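Local coordinates for chintase (Rhizomucor miehei, PDB 5YUQ), which probably hydrolyses chitin, as a fungal family 18 glycoside hydrolase whose active site forms a tunnel, at residues S300-Y305 with P313-F318; T304-I309 with F326-S331. All blocks are in the same frame, centred on the assembly; numbering follows the deposited sequence. Where two conformers were deposited one is given.

Both contacts start from the strand 302-307 and lie on the same side of the chain's centre, with centres about 11 Å apart. Contact 1 pairs that strand with 312-317 as a hairpin, built on four backbone hydrogen bonds and partly buried aromatic packing on both faces. Contact 2 is smaller, also partly buried, and made chiefly by side chains, without the backbone pairing of contact 1: W306 above all meets the turn and first helical residues of 326-331. P313 connects the two, its O probably bonded to F326 N and its ring packed on D328 and S331. Polar groups in contact 2 serve the helix start, whereas those of contact 1 chiefly zip strands together.

Contact 1: residues S300-Y305 with P313-F318; sequences SGWVTY and PYAYSF
Residues 302-305 and 313-317 run antiparallel as a beta hairpin, with their short axes at 154°, and V303 pairs with Y316 and Y305 with Y314 through two backbone bonds each. In sequence the hairpin falls between strands 228-240 and 346-350 of the family 18 TIM barrel, consistent with the insertion domain found in many of these chitinases. The Y305 N to Y314 O bond measures 2.7 Å, and its return bond, Y314 N to Y305 O, 3.0 Å. At the other hydrogen-bonded pair, Y316 N reaches V303 O at 2.8 Å. V303, Y305, Y314 and Y316 share one face of the hairpin. There Y314 holds its CG between its backbone N and carbonyl carbon (chi1 64°), which swings the ring across to the neighbouring strand and under the CB of Y305. This CB sits over the phenol end of the ring, 3.2 Å from Y314 CZ, as a CH-pi contact. The two tyrosine rings are tilted by only 18° but slid so far apart that they barely overlap. Y316 turns its ring off toward S321, whose OG binds its OH. On the other face, W302 extends its indole across to A315 and S317. W302 CE3 meets the methyl CB of A315 at 3.6 Å, while the backbone of A315 and Y316 borders the ring edge. S317 CB stands over the six-membered ring, 3.6 Å from its centroid. K322 and L324 of the next strand also touch the indole. S317 OG is bonded to S319 O, and a water lying over the same indole face as S317 CB donates to S317 OG and to S300 O, both at 2.8 Å.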
loop_
_atom_site.group_PDB
_atom_site.type_symbol
_atom_site.label_atom_id
_atom_site.label_comp_id
_atom_site.label_asym_id
_atom_site.label_seq_id
_atom_site.Cartn_x
_atom_site.Cartn_y
_atom_site.Cartn_z
ATOM N N SER A 300 14.362 -17.386 18.120
ATOM C CA SER A 300 13.758 -18.152 17.031
ATOM C C SER A 300 14.660 -18.345 15.817
ATOM O O SER A 300 14.173 -18.554 14.710
ATOM C CB SER A 300 12.432 -17.521 16.605
ATOM O OG SER A 300 11.529 -17.498 17.697
ATOM N N GLY A 301 15.969 -18.274 16.029
ATOM C CA GLY A 301 16.920 -18.557 14.968
ATOM C C GLY A 301 17.255 -17.356 14.107
ATOM O O GLY A 301 17.831 -17.511 13.028
ATOM N N TRP A 302 16.904 -16.165 14.584
ATOM C CA TRP A 302 17.179 -14.930 13.853
ATOM C C TRP A 302 18.299 -14.124 14.490
ATOM O O TRP A 302 18.463 -14.131 15.706
ATOM C CB TRP A 302 15.918 -14.059 13.799
ATOM C CG TRP A 302 14.803 -14.683 13.044
ATOM C CD1 TRP A 302 13.808 -15.475 13.546
ATOM C CD2 TRP A 302 14.563 -14.578 11.642
ATOM N NE1 TRP A 302 12.964 -15.866 12.539
ATOM C CE2 TRP A 302 13.406 -15.328 11.355
ATOM C CE3 TRP A 302 15.220 -13.922 10.594
ATOM C CZ2 TRP A 302 12.889 -15.438 10.064
ATOM C CZ3 TRP A 302 14.703 -14.030 9.314
ATOM C CH2 TRP A 302 13.551 -14.781 9.063
ATOM N N VAL A 303 19.068 -13.431 13.660
ATOM C CA VAL A 303 20.026 -12.440 14.129
ATOM C C VAL A 303 19.631 -11.105 13.492
ATOM O O VAL A 303 19.517 -10.999 12.265
ATOM C CB VAL A 303 21.466 -12.817 13.751
ATOM C CG1 VAL A 303 22.424 -11.700 14.131
ATOM C CG2 VAL A 303 21.872 -14.135 14.431
ATOM N N THR A 304 19.409 -10.092 14.324
ATOM C CA THR A 304 18.863 -8.823 13.833
ATOM C C THR A 304 19.943 -7.763 13.576
ATOM O O THR A 304 20.964 -7.723 14.262
ATOM C CB THR A 304 17.773 -8.290 14.782
ATOM O OG1 THR A 304 16.764 -9.293 14.948
ATOM C CG2 THR A 304 17.122 -7.041 14.220
ATOM N N TYR A 305 19.705 -6.923 12.568
ATOM C CA TYR A 305 20.607 -5.853 12.169
ATOM C C TYR A 305 19.796 -4.601 11.879
ATOM O O TYR A 305 18.565 -4.630 11.862
ATOM C CB TYR A 305 21.347 -6.239 10.891
ATOM C CG TYR A 305 22.188 -7.492 10.994
ATOM C CD1 TYR A 305 23.506 -7.427 11.423
ATOM C CD2 TYR A 305 21.674 -8.730 10.642
ATOM C CE1 TYR A 305 24.287 -8.570 11.518
ATOM C CE2 TYR A 305 22.452 -9.881 10.743
ATOM C CZ TYR A 305 23.755 -9.783 11.169
ATOM O OH TYR A 305 24.534 -10.919 11.262
ATOM N N PRO A 313 15.089 -2.144 9.953
ATOM C CA PRO A 313 15.727 -3.327 10.540
ATOM C C PRO A 313 15.677 -4.483 9.560
ATOM O O PRO A 313 14.808 -4.531 8.688
ATOM C CB PRO A 313 14.825 -3.639 11.735
ATOM C CG PRO A 313 13.457 -3.193 11.260
ATOM C CD PRO A 313 13.725 -1.931 10.475
ATOM N N TYR A 314 16.609 -5.414 9.700
ATOM C CA TYR A 314 16.508 -6.648 8.958
ATOM C C TYR A 314 17.098 -7.746 9.806
ATOM O O TYR A 314 17.809 -7.474 10.770
ATOM C CB TYR A 314 17.199 -6.553 7.591
ATOM C CG TYR A 314 18.692 -6.328 7.634
ATOM C CD1 TYR A 314 19.223 -5.052 7.802
ATOM C CD2 TYR A 314 19.573 -7.384 7.467
ATOM C CE1 TYR A 314 20.589 -4.846 7.819
ATOM C CE2 TYR A 314 20.933 -7.186 7.482
ATOM C CZ TYR A 314 21.437 -5.924 7.666
ATOM O OH TYR A 314 22.795 -5.732 7.688
ATOM N N ALA A 315 16.765 -8.985 9.478
ATOM C CA ALA A 315 17.217 -10.100 10.291
ATOM C C ALA A 315 17.557 -11.271 9.395
ATOM O O ALA A 315 16.961 -11.448 8.335
ATOM C CB ALA A 315 16.149 -10.482 11.311
ATOM N N TYR A 316 18.533 -12.066 9.813
ATOM C CA TYR A 316 18.919 -13.224 9.032
ATOM C C TYR A 316 18.699 -14.504 9.829
ATOM O O TYR A 316 19.075 -14.593 10.998
ATOM C CB TYR A 316 20.379 -13.126 8.600
ATOM C CG TYR A 316 20.817 -14.321 7.785
ATOM C CD1 TYR A 316 20.346 -14.512 6.490
ATOM C CD2 TYR A 316 21.679 -15.267 8.313
ATOM C CE1 TYR A 316 20.737 -15.618 5.739
ATOM C CE2 TYR A 316 22.071 -16.367 7.570
ATOM C CZ TYR A 316 21.595 -16.533 6.289
ATOM O OH TYR A 316 21.990 -17.632 5.563
ATOM N N SER A 317 18.073 -15.484 9.186
ATOM C CA SER A 317 17.918 -16.807 9.771
ATOM C C SER A 317 18.758 -17.786 8.982
ATOM O O SER A 317 18.467 -18.055 7.820
ATOM C CB SER A 317 16.455 -17.248 9.723
ATOM O OG SER A 317 16.343 -18.620 10.091
ATOM N N PHE A 318 19.788 -18.346 9.620
ATOM C CA PHE A 318 20.660 -19.292 8.939
ATOM C C PHE A 318 19.818 -20.483 8.481
ATOM O O PHE A 318 20.003 -21.013 7.387
ATOM C CB PHE A 318 21.803 -19.732 9.858
ATOM C CG PHE A 318 22.861 -20.518 9.150
ATOM C CD1 PHE A 318 23.941 -19.887 8.554
ATOM C CD2 PHE A 318 22.764 -21.896 9.066
ATOM C CE1 PHE A 318 24.913 -20.615 7.888
ATOM C CE2 PHE A 318 23.719 -22.631 8.399
ATOM C CZ PHE A 318 24.802 -21.997 7.806
HETATM O O HOH W 1 14.511 -19.221 12.062
#

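Contact 2: residues T304-I309 with F326-S331; sequences TYWDDI and FDDAAS
W306 points the outer edge of its indole at the start of the helix 329-341, where D328, A330 and S331 receive it. Its CG is anti to the backbone N (chi1 176°), which carries the six-membered ring out from the strand. W306 CZ3 lies 3.9 Å from D328 OD1, and this oxygen comes at the ring edge near its plane, with indole and carboxylate planes 17° apart. The A330 methyl, CB, approaches the same CZ3 obliquely at 4.1 Å, and S331 CB comes 3.8 Å from W306 CH2. The carboxylate is held in place by the helix: D328 is the N-cap, and its OD1 accepts from S331 N at 3.0 Å, nearly along the C-O axis. In return D328 N donates to S331 OG at 2.9 Å, completing a capping box. S331 OG donates a hydrogen bond to D327 OD1, 2.6 Å away and met on the anti side but tilted 32° out of the carboxylate plane, an oxygen that also pairs with K335 NZ. P313 of strand 312-317 packs on W306, F326, D328 and S331, while W287 and I290 of helix 287-292 line F326; the hairpin is thereby joined to the helix that leads back to barrel strand 346-350.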
loop_
_atom_site.group_PDB
_atom_site.type_symbol
_atom_site.label_atom_id
_atom_site.label_comp_id
_atom_site.label_asym_id
_atom_site.label_seq_id
_atom_site.Cartn_x
_atom_site.Cartn_y
_atom_site.Cartn_z
ATOM N N THR A 304 19.409 -10.092 14.324
ATOM C CA THR A 304 18.863 -8.823 13.833
ATOM C C THR A 304 19.943 -7.763 13.576
ATOM O O THR A 304 20.964 -7.723 14.262
ATOM C CB THR A 304 17.773 -8.290 14.782
ATOM O OG1 THR A 304 16.764 -9.293 14.948
ATOM C CG2 THR A 304 17.122 -7.041 14.220
ATOM N N TYR A 305 19.705 -6.923 12.568
ATOM C CA TYR A 305 20.607 -5.853 12.169
ATOM C C TYR A 305 19.796 -4.601 11.879
ATOM O O TYR A 305 18.565 -4.630 11.862
ATOM C CB TYR A 305 21.347 -6.239 10.891
ATOM C CG TYR A 305 22.188 -7.492 10.994
ATOM C CD1 TYR A 305 23.506 -7.427 11.423
ATOM C CD2 TYR A 305 21.674 -8.730 10.642
ATOM C CE1 TYR A 305 24.287 -8.570 11.518
ATOM C CE2 TYR A 305 22.452 -9.881 10.743
ATOM C CZ TYR A 305 23.755 -9.783 11.169
ATOM O OH TYR A 305 24.534 -10.919 11.262
ATOM N N TRP A 306 20.493 -3.502 11.639
ATOM C CA TRP A 306 19.837 -2.275 11.210
ATOM C C TRP A 306 20.537 -1.826 9.956
ATOM O O TRP A 306 21.767 -1.842 9.887
ATOM C CB TRP A 306 19.960 -1.194 12.280
ATOM C CG TRP A 306 19.382 0.149 11.873
ATOM C CD1 TRP A 306 20.057 1.201 11.331
ATOM C CD2 TRP A 306 18.020 0.567 12.008
ATOM N NE1 TRP A 306 19.189 2.254 11.110
ATOM C CE2 TRP A 306 17.936 1.886 11.527
ATOM C CE3 TRP A 306 16.863 -0.046 12.501
ATOM C CZ2 TRP A 306 16.737 2.600 11.515
ATOM C CZ3 TRP A 306 15.679 0.656 12.490
ATOM C CH2 TRP A 306 15.622 1.969 12.008
ATOM N N ASP A 307 19.763 -1.439 8.948
ATOM C CA ASP A 307 20.357 -0.902 7.737
ATOM C C ASP A 307 20.316 0.618 7.796
ATOM O O ASP A 307 19.244 1.226 7.708
ATOM C CB ASP A 307 19.620 -1.394 6.499
ATOM C CG ASP A 307 20.185 -0.807 5.235
ATOM O OD1 ASP A 307 21.414 -0.899 5.041
ATOM O OD2 ASP A 307 19.418 -0.236 4.432
ATOM N N ASP A 308 21.483 1.232 7.948
ATOM C CA ASP A 308 21.555 2.683 8.088
ATOM C C ASP A 308 21.140 3.430 6.815
ATOM O O ASP A 308 20.643 4.542 6.901
ATOM C CB ASP A 308 22.954 3.122 8.537
ATOM C CG ASP A 308 23.010 4.588 8.925
ATOM O OD1 ASP A 308 22.101 5.059 9.645
ATOM O OD2 ASP A 308 23.962 5.277 8.503
ATOM N N ILE A 309 21.328 2.832 5.642
ATOM C CA ILE A 309 20.914 3.502 4.407
ATOM C C ILE A 309 19.398 3.677 4.321
ATOM O O ILE A 309 18.903 4.792 4.126
ATOM C CB ILE A 309 21.428 2.766 3.155
ATOM C CG1 ILE A 309 22.930 3.002 2.987
ATOM C CG2 ILE A 309 20.685 3.241 1.914
ATOM C CD1 ILE A 309 23.572 2.156 1.903
ATOM N N PHE A 326 12.023 -5.745 7.525
ATOM C CA PHE A 326 10.781 -5.375 8.199
ATOM C C PHE A 326 10.780 -3.945 8.699
ATOM O O PHE A 326 11.703 -3.186 8.406
ATOM C CB PHE A 326 10.416 -6.376 9.317
ATOM C CG PHE A 326 11.395 -6.438 10.477
ATOM C CD1 PHE A 326 12.648 -7.022 10.327
ATOM C CD2 PHE A 326 11.022 -5.967 11.741
ATOM C CE1 PHE A 326 13.532 -7.105 11.406
ATOM C CE2 PHE A 326 11.900 -6.047 12.820
ATOM C CZ PHE A 326 13.151 -6.618 12.657
ATOM N N ASP A 327 9.723 -3.573 9.413
ATOM C CA ASP A 327 9.665 -2.278 10.067
ATOM C C ASP A 327 9.305 -2.463 11.519
ATOM O O ASP A 327 8.501 -3.330 11.863
ATOM C CB ASP A 327 8.661 -1.362 9.382
ATOM C CG ASP A 327 9.280 -0.619 8.234
ATOM O OD1 ASP A 327 9.858 0.462 8.480
ATOM O OD2 ASP A 327 9.234 -1.130 7.094
ATOM N N ASP A 328 9.937 -1.664 12.373
ATOM C CA ASP A 328 9.675 -1.738 13.804
ATOM C C ASP A 328 9.328 -0.355 14.331
ATOM O O ASP A 328 9.074 0.563 13.551
ATOM C CB ASP A 328 10.857 -2.360 14.561
ATOM C CG ASP A 328 12.178 -1.660 14.285
ATOM O OD1 ASP A 328 12.177 -0.554 13.717
ATOM O OD2 ASP A 328 13.240 -2.218 14.664
ATOM N N ALA A 329 9.290 -0.192 15.647
ATOM C CA ALA A 329 8.896 1.102 16.184
ATOM C C ALA A 329 9.872 2.180 15.746
ATOM O O ALA A 329 9.455 3.286 15.395
ATOM C CB ALA A 329 8.789 1.052 17.691
ATOM N N ALA A 330 11.163 1.857 15.753
ATOM C CA ALA A 330 12.185 2.834 15.384
ATOM C C ALA A 330 12.058 3.272 13.930
ATOM O O ALA A 330 12.071 4.468 13.627
ATOM C CB ALA A 330 13.574 2.268 15.637
ATOM N N SER A 331 11.957 2.309 13.019
ATOM C CA SER A 331 11.898 2.641 11.604
ATOM C C SER A 331 10.600 3.364 11.250
ATOM O O SER A 331 10.610 4.257 10.411
ATOM C CB SER A 331 12.096 1.400 10.731
ATOM O OG SER A 331 11.002 0.517 10.859
#